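Local coordinates for protein NDP-rhamnosyltransferase (Saccharopolyspora spinosa, PDB 3UYL) that is an NDP-rhamnosyltransferase of the two-domain GT-B glycosyltransferase fold, here with thymidine-5'-diphosphate bound, at residues Glu252-Val257 / Asn271-Glu276; Val221-Gly226 / Arg240-Ala245; Met225-Leu230 / Pro259-Leu264. One frame throughout, in Å; residues are numbered along the deposited sequence.

Contact 1: residues Glu252-Val257 / Asn271-Glu276; sequences EAVIAV and NARIAE. With TYD (thymidine-5'-diphosphate), chain C.
At the edge of the R273 guanidinium, near its plane, sits the carboxylate of E252, while V254 CG2 approaches the same group obliquely, 3.8 Å from R273 NH1. NH1 reaches E252 OE2 at 2.8 Å; the hydrogen bond within this salt bridge is weak, bent to 144°, and the carboxylate and guanidinium planes are turned 53° apart. E252 stretches straight out from a CG anti to its backbone N, whereas R273 bends at chi3 to come back over the neighbouring strand. OE2 also pairs with R220, and W211 makes a cation-pi contact with R273. Beneath this pair the strands 252-257 and 272-276 run parallel in register, linked by A253 N to N271 O, R273 N to A253 O, I255 N to R273 O and A275 N to I255 O. In the last, A275 N lies 2.8 Å from I255 O, above the carbonyl plane by 35°. On the face of A253, I255 and V257, I255 CD1 meets A272 CB, and V257 CG2 meets I274 CG2 at 3.8 Å as the two side chains cross. The strands belong to the beta-alpha-beta unit 251-257, 259-262, 272-276, with 272-276 at the edge of the six-stranded sheet, and A256 CB touches thymidine-5'-diphosphate O4 at 3.4 Å. With arginines of two strands sharing E252, its carboxylate is probably ionised, tying the edge strand to the sheet at the end remote from the nucleotide.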
loop_
_atom_site.group_PDB
_atom_site.type_symbol
_atom_site.label_atom_id
_atom_site.label_comp_id
_atom_site.label_asym_id
_atom_site.label_seq_id
_atom_site.Cartn_x
_atom_site.Cartn_y
_atom_site.Cartn_z
ATOM N N GLU A 252 5.646 25.490 -20.248
ATOM C CA GLU A 252 4.736 25.369 -19.116
ATOM C C GLU A 252 5.431 24.604 -17.982
ATOM O O GLU A 252 5.827 23.448 -18.158
ATOM C CB GLU A 252 3.533 24.597 -19.593
ATOM C CG GLU A 252 2.480 24.308 -18.551
ATOM C CD GLU A 252 1.366 23.456 -19.130
ATOM O OE1 GLU A 252 0.706 23.898 -20.128
ATOM O OE2 GLU A 252 1.166 22.354 -18.590
ATOM N N ALA A 253 5.601 25.239 -16.831
ATOM C CA ALA A 253 6.292 24.562 -15.696
ATOM C C ALA A 253 5.317 23.937 -14.710
ATOM O O ALA A 253 4.448 24.679 -14.173
ATOM C CB ALA A 253 7.176 25.568 -14.981
ATOM N N VAL A 254 5.398 22.614 -14.484
ATOM C CA VAL A 254 4.577 21.962 -13.497
ATOM C C VAL A 254 5.481 21.770 -12.258
ATOM O O VAL A 254 6.432 21.037 -12.301
ATOM C CB VAL A 254 4.006 20.619 -14.013
ATOM C CG1 VAL A 254 3.136 19.957 -12.960
ATOM C CG2 VAL A 254 3.160 20.873 -15.253
ATOM N N ILE A 255 5.232 22.495 -11.175
ATOM C CA ILE A 255 6.161 22.462 -10.021
ATOM C C ILE A 255 5.588 21.535 -8.968
ATOM O O ILE A 255 4.560 21.837 -8.378
ATOM C CB ILE A 255 6.416 23.907 -9.470
ATOM C CG1 ILE A 255 6.851 24.849 -10.628
ATOM C CG2 ILE A 255 7.450 23.929 -8.365
ATOM C CD1 ILE A 255 6.472 26.307 -10.363
ATOM N N ALA A 256 6.240 20.376 -8.742
ATOM C CA ALA A 256 5.779 19.393 -7.725
ATOM C C ALA A 256 6.523 19.719 -6.432
ATOM O O ALA A 256 7.750 19.661 -6.394
ATOM C CB ALA A 256 6.037 17.948 -8.201
ATOM N N VAL A 257 5.795 20.141 -5.408
ATOM C CA VAL A 257 6.374 20.640 -4.138
ATOM C C VAL A 257 5.603 20.018 -3.034
ATOM O O VAL A 257 4.393 19.817 -3.190
ATOM C CB VAL A 257 6.250 22.178 -3.937
ATOM C CG1 VAL A 257 7.399 22.882 -4.626
ATOM C CG2 VAL A 257 4.843 22.679 -4.327
ATOM N N ASN A 271 2.646 30.845 -16.677
ATOM C CA ASN A 271 3.064 29.587 -17.345
ATOM C C ASN A 271 3.685 28.616 -16.319
ATOM O O ASN A 271 4.552 27.784 -16.669
ATOM C CB ASN A 271 4.070 29.835 -18.503
ATOM C CG ASN A 271 5.369 30.544 -18.059
ATOM O OD1 ASN A 271 5.316 31.451 -17.226
ATOM N ND2 ASN A 271 6.548 30.138 -18.617
ATOM N N ALA A 272 3.250 28.762 -15.067
ATOM C CA ALA A 272 3.658 27.933 -13.934
ATOM C C ALA A 272 2.421 27.318 -13.328
ATOM O O ALA A 272 1.385 27.979 -13.211
ATOM C CB ALA A 272 4.374 28.774 -12.896
ATOM N N ARG A 273 2.516 26.044 -12.958
ATOM C CA ARG A 273 1.423 25.340 -12.286
ATOM C C ARG A 273 1.980 24.660 -11.025
ATOM O O ARG A 273 3.003 24.014 -11.102
ATOM C CB ARG A 273 0.857 24.274 -13.218
ATOM C CG ARG A 273 -0.590 23.906 -12.928
ATOM C CD ARG A 273 -0.909 22.522 -13.448
ATOM N NE ARG A 273 -1.671 22.548 -14.676
ATOM C CZ ARG A 273 -1.169 22.778 -15.904
ATOM N NH1 ARG A 273 0.136 23.021 -16.110
ATOM N NH2 ARG A 273 -1.997 22.772 -16.960
ATOM N N ILE A 274 1.343 24.820 -9.873
ATOM C CA ILE A 274 1.765 24.114 -8.652
ATOM C C ILE A 274 0.996 22.798 -8.557
ATOM O O ILE A 274 -0.243 22.775 -8.676
ATOM C CB ILE A 274 1.605 24.986 -7.381
ATOM C CG1 ILE A 274 2.631 26.142 -7.406
ATOM C CG2 ILE A 274 1.861 24.175 -6.125
ATOM C CD1 ILE A 274 2.324 27.305 -6.476
ATOM N N ALA A 275 1.723 21.693 -8.437
ATOM C CA ALA A 275 1.063 20.403 -8.219
ATOM C C ALA A 275 1.483 19.933 -6.831
ATOM O O ALA A 275 2.586 19.351 -6.638
ATOM C CB ALA A 275 1.457 19.391 -9.293
ATOM N N GLU A 276 0.641 20.148 -5.838
ATOM C CA GLU A 276 1.126 19.814 -4.497
ATOM C C GLU A 276 0.941 18.324 -4.145
ATOM O O GLU A 276 -0.130 17.834 -4.245
ATOM C CB GLU A 276 0.447 20.689 -3.480
ATOM C CG GLU A 276 1.180 20.691 -2.168
ATOM C CD GLU A 276 0.572 21.688 -1.261
ATOM O OE1 GLU A 276 0.115 21.268 -0.183
ATOM O OE2 GLU A 276 0.524 22.875 -1.656
HETATM P PA TYD C . 13.293 11.625 -4.425
HETATM O O1A TYD C . 14.014 10.307 -4.442
HETATM O O2A TYD C . 13.105 12.389 -5.742
HETATM O O3A TYD C . 14.177 12.543 -3.386
HETATM P PB TYD C . 13.672 13.779 -2.448
HETATM O O1B TYD C . 12.489 13.310 -1.609
HETATM O O2B TYD C . 14.736 14.293 -1.499
HETATM O O3B TYD C . 13.476 14.698 -3.659
HETATM O "O5'" TYD C . 11.856 11.292 -3.687
HETATM C "C5'" TYD C . 10.638 12.100 -3.678
HETATM C "C4'" TYD C . 9.416 11.186 -3.896
HETATM O "O4'" TYD C . 8.232 11.984 -3.749
HETATM C "C3'" TYD C . 9.383 10.609 -5.328
HETATM O "O3'" TYD C . 8.740 9.348 -5.438
HETATM C "C2'" TYD C . 8.429 11.506 -6.064
HETATM C "C1'" TYD C . 7.482 11.930 -4.951
HETATM N N1 TYD C . 6.793 13.202 -5.064
HETATM C C2 TYD C . 5.638 13.284 -5.885
HETATM O O2 TYD C . 5.274 12.296 -6.539
HETATM N N3 TYD C . 4.950 14.423 -5.996
HETATM C C4 TYD C . 5.359 15.498 -5.283
HETATM O O4 TYD C . 4.729 16.539 -5.378
HETATM C C5 TYD C . 6.561 15.444 -4.399
HETATM C C5M TYD C . 7.000 16.643 -3.607
HETATM C C6 TYD C . 7.240 14.256 -4.332
#

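Contact 2: residues Val221-Gly226 / Arg240-Ala245; sequences VCICMG and RAVAAA. With TYD (thymidine-5'-diphosphate), chain C.
I223 carries its CG1 anti to the carbonyl carbon (chi1 -63°) and continues nearly extended (chi2 168°), which drives CD1 into the helix 236-247 and leaves CG2, the other branch, against A241. I223 CD1 ends over the helix backbone, 3.7 Å from both A241 O and V242 N, with A245 CB beside it. V242 meets I223 CD1 at 3.9 Å with CG2, the branch beside its own backbone N. I223 CG2 meets A241 CB at 4.0 Å. The strand 221-224 and the helix segment run nearly antiparallel, at 168°, their axes 9.4 Å apart, as expected where a helix returns across a parallel sheet in a Rossmann-like domain such as the C-terminal half of a GT-B enzyme. A241 and A245, one turn apart, present only methyl groups, consistent with the isoleucine tip coming down close to the helix backbone. M225, farther along the same segment, adds a looser contact, its CE 4.5 Å from A241 CB. On the other face of the strand C224 SG lies 4.1 Å from C6 of thymidine-5'-diphosphate, and C222 packs on F283 and L284. Past A241 and A244 the helix is backed by F346 of helix 343-354.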
loop_
_atom_site.group_PDB
_atom_site.type_symbol
_atom_site.label_atom_id
_atom_site.label_comp_id
_atom_site.label_asym_id
_atom_site.label_seq_id
_atom_site.Cartn_x
_atom_site.Cartn_y
_atom_site.Cartn_z
ATOM N N VAL A 221 7.343 21.093 -18.698
ATOM C CA VAL A 221 8.584 20.785 -17.913
ATOM C C VAL A 221 8.144 20.677 -16.428
ATOM O O VAL A 221 7.494 21.583 -15.837
ATOM C CB VAL A 221 9.657 21.837 -18.132
ATOM C CG1 VAL A 221 10.928 21.585 -17.307
ATOM C CG2 VAL A 221 10.067 21.885 -19.610
ATOM N N CYS A 222 8.382 19.490 -15.876
ATOM C CA CYS A 222 8.196 19.265 -14.470
ATOM C C CYS A 222 9.468 19.611 -13.645
ATOM O O CYS A 222 10.579 19.124 -13.928
ATOM C CB CYS A 222 7.783 17.787 -14.235
ATOM S SG CYS A 222 7.508 17.401 -12.474
ATOM N N ILE A 223 9.250 20.354 -12.554
ATOM C CA ILE A 223 10.267 20.640 -11.557
ATOM C C ILE A 223 9.838 19.896 -10.321
ATOM O O ILE A 223 8.768 20.108 -9.843
ATOM C CB ILE A 223 10.345 22.183 -11.236
ATOM C CG1 ILE A 223 10.756 22.960 -12.496
ATOM C CG2 ILE A 223 11.361 22.414 -10.150
ATOM C CD1 ILE A 223 10.556 24.484 -12.324
ATOM N N CYS A 224 10.666 18.998 -9.825
ATOM C CA CYS A 224 10.403 18.317 -8.564
ATOM C C CYS A 224 11.755 18.136 -7.864
ATOM O O CYS A 224 12.628 17.441 -8.344
ATOM C CB CYS A 224 9.760 16.930 -8.825
ATOM S SG CYS A 224 9.399 16.075 -7.265
ATOM N N MET A 225 11.944 18.853 -6.783
ATOM C CA MET A 225 13.019 18.595 -5.879
ATOM C C MET A 225 12.288 18.002 -4.691
ATOM O O MET A 225 11.192 18.492 -4.321
ATOM C CB MET A 225 13.710 19.890 -5.513
ATOM C CG MET A 225 15.019 20.026 -6.275
ATOM S SD MET A 225 14.594 21.247 -7.439
ATOM C CE MET A 225 15.641 20.969 -8.858
ATOM N N GLY A 226 12.836 16.987 -4.062
ATOM C CA GLY A 226 12.082 16.466 -2.900
ATOM C C GLY A 226 12.192 17.240 -1.570
ATOM O O GLY A 226 13.023 18.175 -1.424
ATOM N N ARG A 240 16.009 28.481 -8.513
ATOM C CA ARG A 240 16.812 28.499 -9.746
ATOM C C ARG A 240 16.069 27.797 -10.878
ATOM O O ARG A 240 16.001 28.318 -11.992
ATOM C CB ARG A 240 18.222 27.974 -9.531
ATOM C CG ARG A 240 18.978 28.916 -8.592
ATOM C CD ARG A 240 20.227 28.243 -8.045
ATOM N NE ARG A 240 20.987 29.201 -7.255
ATOM C CZ ARG A 240 21.968 28.907 -6.404
ATOM N NH1 ARG A 240 22.418 27.639 -6.206
ATOM N NH2 ARG A 240 22.487 29.928 -5.726
ATOM N N ALA A 241 15.475 26.658 -10.601
ATOM C CA ALA A 241 14.807 25.944 -11.703
ATOM C C ALA A 241 13.555 26.663 -12.149
ATOM O O ALA A 241 13.296 26.692 -13.337
ATOM C CB ALA A 241 14.509 24.512 -11.322
ATOM N N VAL A 242 12.767 27.213 -11.211
ATOM C CA VAL A 242 11.563 27.993 -11.599
ATOM C C VAL A 242 11.955 29.155 -12.505
ATOM O O VAL A 242 11.358 29.349 -13.559
ATOM C CB VAL A 242 10.727 28.473 -10.379
ATOM C CG1 VAL A 242 9.569 29.377 -10.830
ATOM C CG2 VAL A 242 10.182 27.256 -9.640
ATOM N N ALA A 243 12.981 29.918 -12.138
ATOM C CA ALA A 243 13.362 31.079 -12.984
ATOM C C ALA A 243 13.832 30.627 -14.353
ATOM O O ALA A 243 13.539 31.253 -15.356
ATOM C CB ALA A 243 14.458 31.878 -12.318
ATOM N N ALA A 244 14.641 29.592 -14.381
ATOM C CA ALA A 244 15.171 29.126 -15.647
ATOM C C ALA A 244 14.034 28.600 -16.529
ATOM O O ALA A 244 14.005 28.879 -17.729
ATOM C CB ALA A 244 16.210 28.040 -15.421
ATOM N N ALA A 245 13.102 27.848 -15.959
ATOM C CA ALA A 245 12.086 27.206 -16.816
ATOM C C ALA A 245 11.047 28.225 -17.265
ATOM O O ALA A 245 10.696 28.282 -18.434
ATOM C CB ALA A 245 11.386 26.061 -16.086
HETATM P PA TYD C . 13.293 11.625 -4.425
HETATM O O1A TYD C . 14.014 10.307 -4.442
HETATM O O2A TYD C . 13.105 12.389 -5.742
HETATM O O3A TYD C . 14.177 12.543 -3.386
HETATM P PB TYD C . 13.672 13.779 -2.448
HETATM O O1B TYD C . 12.489 13.310 -1.609
HETATM O O2B TYD C . 14.736 14.293 -1.499
HETATM O O3B TYD C . 13.476 14.698 -3.659
HETATM O "O5'" TYD C . 11.856 11.292 -3.687
HETATM C "C5'" TYD C . 10.638 12.100 -3.678
HETATM C "C4'" TYD C . 9.416 11.186 -3.896
HETATM O "O4'" TYD C . 8.232 11.984 -3.749
HETATM C "C3'" TYD C . 9.383 10.609 -5.328
HETATM O "O3'" TYD C . 8.740 9.348 -5.438
HETATM C "C2'" TYD C . 8.429 11.506 -6.064
HETATM C "C1'" TYD C . 7.482 11.930 -4.951
HETATM N N1 TYD C . 6.793 13.202 -5.064
HETATM C C2 TYD C . 5.638 13.284 -5.885
HETATM O O2 TYD C . 5.274 12.296 -6.539
HETATM N N3 TYD C . 4.950 14.423 -5.996
HETATM C C4 TYD C . 5.359 15.498 -5.283
HETATM O O4 TYD C . 4.729 16.539 -5.378
HETATM C C5 TYD C . 6.561 15.444 -4.399
HETATM C C5M TYD C . 7.000 16.643 -3.607
HETATM C C6 TYD C . 7.240 14.256 -4.332
#

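Contact 3: residues Met225-Leu230 / Pro259-Leu264; sequences MGRMVL and PEHRAL. With TYD (thymidine-5'-diphosphate), chain C.
L230 and H261 make the compact part of this contact: L230 CB stands over one face of the imidazole, 3.8 Å from the ring centroid and only 11° off its normal, a well-centred CH-pi contact. L230 CD1 follows along the same ring, 4.0 Å from H261 CG. The two side chains run antiparallel alongside one another, and both are buried. H261 sets CG anti to its carbonyl carbon, which lays the ring against the first turn of helix 227-233; there R227 O lies obliquely to the ring plane, 3.7 Å from H261 NE2. Farther along, L264 CD1 comes only loosely to L230 CD1, at 4.4 Å; P237 and L238 of helix 236-247 also pack against L230.

The helix starts right after the first strand of the C-terminal Rossmann-like domain, with G226 at its N-cap position, and its N-terminus faces the diphosphate. V229 N gives a weak hydrogen bond to O2B of thymidine-5'-diphosphate at 3.3 Å, and M228 CB lies alongside the same oxygen. The short, weakly bonded helix 259-262 follows strand 251-257, so the contact joins two segments that each follow a strand at its C-terminal end.

On the solvent side the grip is slacker. Exposed R227 and E260 cross at about a right angle, their flat groups 45° apart, and form a salt bridge through NE rather than through the terminal nitrogens. R227 NE divides its hydrogen between E260 OE2 at 3.1 Å and E260 OE1, both weak bonds; the first is more bent, at 132°. OE2 lies at the guanidinium edge, in its plane, brought there by the bends at R227 chi3 and E260 chi2.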
loop_
_atom_site.group_PDB
_atom_site.type_symbol
_atom_site.label_atom_id
_atom_site.label_comp_id
_atom_site.label_asym_id
_atom_site.label_seq_id
_atom_site.Cartn_x
_atom_site.Cartn_y
_atom_site.Cartn_z
ATOM N N MET A 225 11.944 18.853 -6.783
ATOM C CA MET A 225 13.019 18.595 -5.879
ATOM C C MET A 225 12.288 18.002 -4.691
ATOM O O MET A 225 11.192 18.492 -4.321
ATOM C CB MET A 225 13.710 19.890 -5.513
ATOM C CG MET A 225 15.019 20.026 -6.275
ATOM S SD MET A 225 14.594 21.247 -7.439
ATOM C CE MET A 225 15.641 20.969 -8.858
ATOM N N GLY A 226 12.836 16.987 -4.062
ATOM C CA GLY A 226 12.082 16.466 -2.900
ATOM C C GLY A 226 12.192 17.240 -1.570
ATOM O O GLY A 226 13.023 18.175 -1.424
ATOM N N ARG A 227 11.330 16.858 -0.606
ATOM C CA ARG A 227 11.350 17.423 0.754
ATOM C C ARG A 227 12.724 17.301 1.372
ATOM O O ARG A 227 13.242 18.278 1.972
ATOM C CB ARG A 227 10.350 16.700 1.674
ATOM C CG ARG A 227 10.192 17.328 3.078
ATOM C CD ARG A 227 9.264 16.544 4.011
ATOM N NE ARG A 227 7.916 16.413 3.446
ATOM C CZ ARG A 227 7.360 15.259 3.055
ATOM N NH1 ARG A 227 8.018 14.100 3.170
ATOM N NH2 ARG A 227 6.127 15.251 2.547
ATOM N N MET A 228 13.297 16.092 1.276
ATOM C CA MET A 228 14.584 15.855 1.902
ATOM C C MET A 228 15.588 16.870 1.374
ATOM O O MET A 228 16.321 17.496 2.148
ATOM C CB MET A 228 15.105 14.402 1.699
ATOM C CG MET A 228 14.534 13.354 2.653
ATOM S SD MET A 228 14.717 13.678 4.436
ATOM C CE MET A 228 16.514 13.751 4.645
ATOM N N VAL A 229 15.613 17.047 0.056
ATOM C CA VAL A 229 16.619 17.903 -0.528
ATOM C C VAL A 229 16.433 19.320 -0.011
ATOM O O VAL A 229 17.377 19.866 0.585
ATOM C CB VAL A 229 16.595 17.930 -2.096
ATOM C CG1 VAL A 229 17.529 19.006 -2.604
ATOM C CG2 VAL A 229 17.027 16.585 -2.640
ATOM N N LEU A 230 15.233 19.892 -0.195
ATOM C CA LEU A 230 15.011 21.309 0.159
ATOM C C LEU A 230 15.210 21.596 1.642
ATOM O O LEU A 230 15.543 22.729 2.020
ATOM C CB LEU A 230 13.636 21.798 -0.325
ATOM C CG LEU A 230 13.515 21.946 -1.857
ATOM C CD1 LEU A 230 12.168 22.564 -2.158
ATOM C CD2 LEU A 230 14.619 22.773 -2.547
ATOM N N PRO A 259 3.729 20.359 0.650
ATOM C CA PRO A 259 3.071 21.431 1.408
ATOM C C PRO A 259 4.067 22.324 2.176
ATOM O O PRO A 259 4.096 23.525 1.934
ATOM C CB PRO A 259 2.099 20.661 2.345
ATOM C CG PRO A 259 1.859 19.333 1.656
ATOM C CD PRO A 259 3.155 19.026 0.957
ATOM N N GLU A 260 4.944 21.766 3.001
ATOM C CA GLU A 260 5.878 22.667 3.731
ATOM C C GLU A 260 6.824 23.476 2.844
ATOM O O GLU A 260 7.517 24.344 3.350
ATOM C CB GLU A 260 6.715 21.970 4.800
ATOM C CG GLU A 260 6.221 20.620 5.229
ATOM C CD GLU A 260 6.581 19.563 4.200
ATOM O OE1 GLU A 260 5.661 18.880 3.701
ATOM O OE2 GLU A 260 7.793 19.429 3.894
ATOM N N HIS A 261 6.851 23.217 1.538
ATOM C CA HIS A 261 7.698 24.044 0.670
ATOM C C HIS A 261 7.011 25.072 -0.219
ATOM O O HIS A 261 7.676 25.927 -0.781
ATOM C CB HIS A 261 8.771 23.212 -0.013
ATOM C CG HIS A 261 9.723 22.541 0.982
ATOM N ND1 HIS A 261 10.508 23.250 1.840
ATOM C CD2 HIS A 261 10.025 21.187 1.216
ATOM C CE1 HIS A 261 11.252 22.398 2.601
ATOM N NE2 HIS A 261 10.954 21.140 2.233
ATOM N N ARG A 262 5.680 25.058 -0.254
ATOM C CA ARG A 262 4.900 25.833 -1.189
ATOM C C ARG A 262 4.961 27.333 -0.899
ATOM O O ARG A 262 4.868 28.170 -1.817
ATOM C CB ARG A 262 3.448 25.366 -1.160
ATOM C CG ARG A 262 2.764 25.577 -2.504
ATOM C CD ARG A 262 1.242 25.587 -2.457
ATOM N NE ARG A 262 0.726 26.431 -3.535
ATOM C CZ ARG A 262 0.774 27.762 -3.515
ATOM N NH1 ARG A 262 1.264 28.409 -2.459
ATOM N NH2 ARG A 262 0.341 28.458 -4.546
ATOM N N ALA A 263 5.139 27.674 0.370
ATOM C CA ALA A 263 5.319 29.086 0.732
ATOM C C ALA A 263 6.647 29.666 0.198
ATOM O O ALA A 263 6.837 30.856 0.197
ATOM C CB ALA A 263 5.153 29.292 2.242
ATOM N N LEU A 264 7.547 28.819 -0.306
ATOM C CA LEU A 264 8.721 29.307 -1.063
ATOM C C LEU A 264 8.483 29.998 -2.421
ATOM O O LEU A 264 9.329 30.790 -2.872
ATOM C CB LEU A 264 9.783 28.183 -1.239
ATOM C CG LEU A 264 10.324 27.582 0.058
ATOM C CD1 LEU A 264 11.132 26.291 -0.155
ATOM C CD2 LEU A 264 11.138 28.710 0.716
HETATM P PA TYD C . 13.293 11.625 -4.425
HETATM O O1A TYD C . 14.014 10.307 -4.442
HETATM O O2A TYD C . 13.105 12.389 -5.742
HETATM O O3A TYD C . 14.177 12.543 -3.386
HETATM P PB TYD C . 13.672 13.779 -2.448
HETATM O O1B TYD C . 12.489 13.310 -1.609
HETATM O O2B TYD C . 14.736 14.293 -1.499
HETATM O O3B TYD C . 13.476 14.698 -3.659
HETATM O "O5'" TYD C . 11.856 11.292 -3.687
HETATM C "C5'" TYD C . 10.638 12.100 -3.678
HETATM C "C4'" TYD C . 9.416 11.186 -3.896
HETATM O "O4'" TYD C . 8.232 11.984 -3.749
HETATM C "C3'" TYD C . 9.383 10.609 -5.328
HETATM O "O3'" TYD C . 8.740 9.348 -5.438
HETATM C "C2'" TYD C . 8.429 11.506 -6.064
HETATM C "C1'" TYD C . 7.482 11.930 -4.951
HETATM N N1 TYD C . 6.793 13.202 -5.064
HETATM C C2 TYD C . 5.638 13.284 -5.885
HETATM O O2 TYD C . 5.274 12.296 -6.539
HETATM N N3 TYD C . 4.950 14.423 -5.996
HETATM C C4 TYD C . 5.359 15.498 -5.283
HETATM O O4 TYD C . 4.729 16.539 -5.378
HETATM C C5 TYD C . 6.561 15.444 -4.399
HETATM C C5M TYD C . 7.000 16.643 -3.607
HETATM C C6 TYD C . 7.240 14.256 -4.332
#

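How the contacts relate
All three contacts belong to the C-terminal Rossmann-like domain and lie on the same side of the chain's centre. Contacts 1 and 2 have centres about 8 Å apart and meet through neighbouring strands 219-224 and 251-257 of one six-stranded parallel sheet. Contact 3 is centred about 12 Å from contact 2 and 13 Å from contact 1. It shares M225 and G226 with contact 2, while R262 of helix 259-262 packs on I274 and E276 of contact 1. Along the chain, both segments of contact 2 precede those of contact 1, whereas contacts 1 and 3 interleave. Each touches thymidine-5'-diphosphate, so strand ends and following turns together border the nucleotide site.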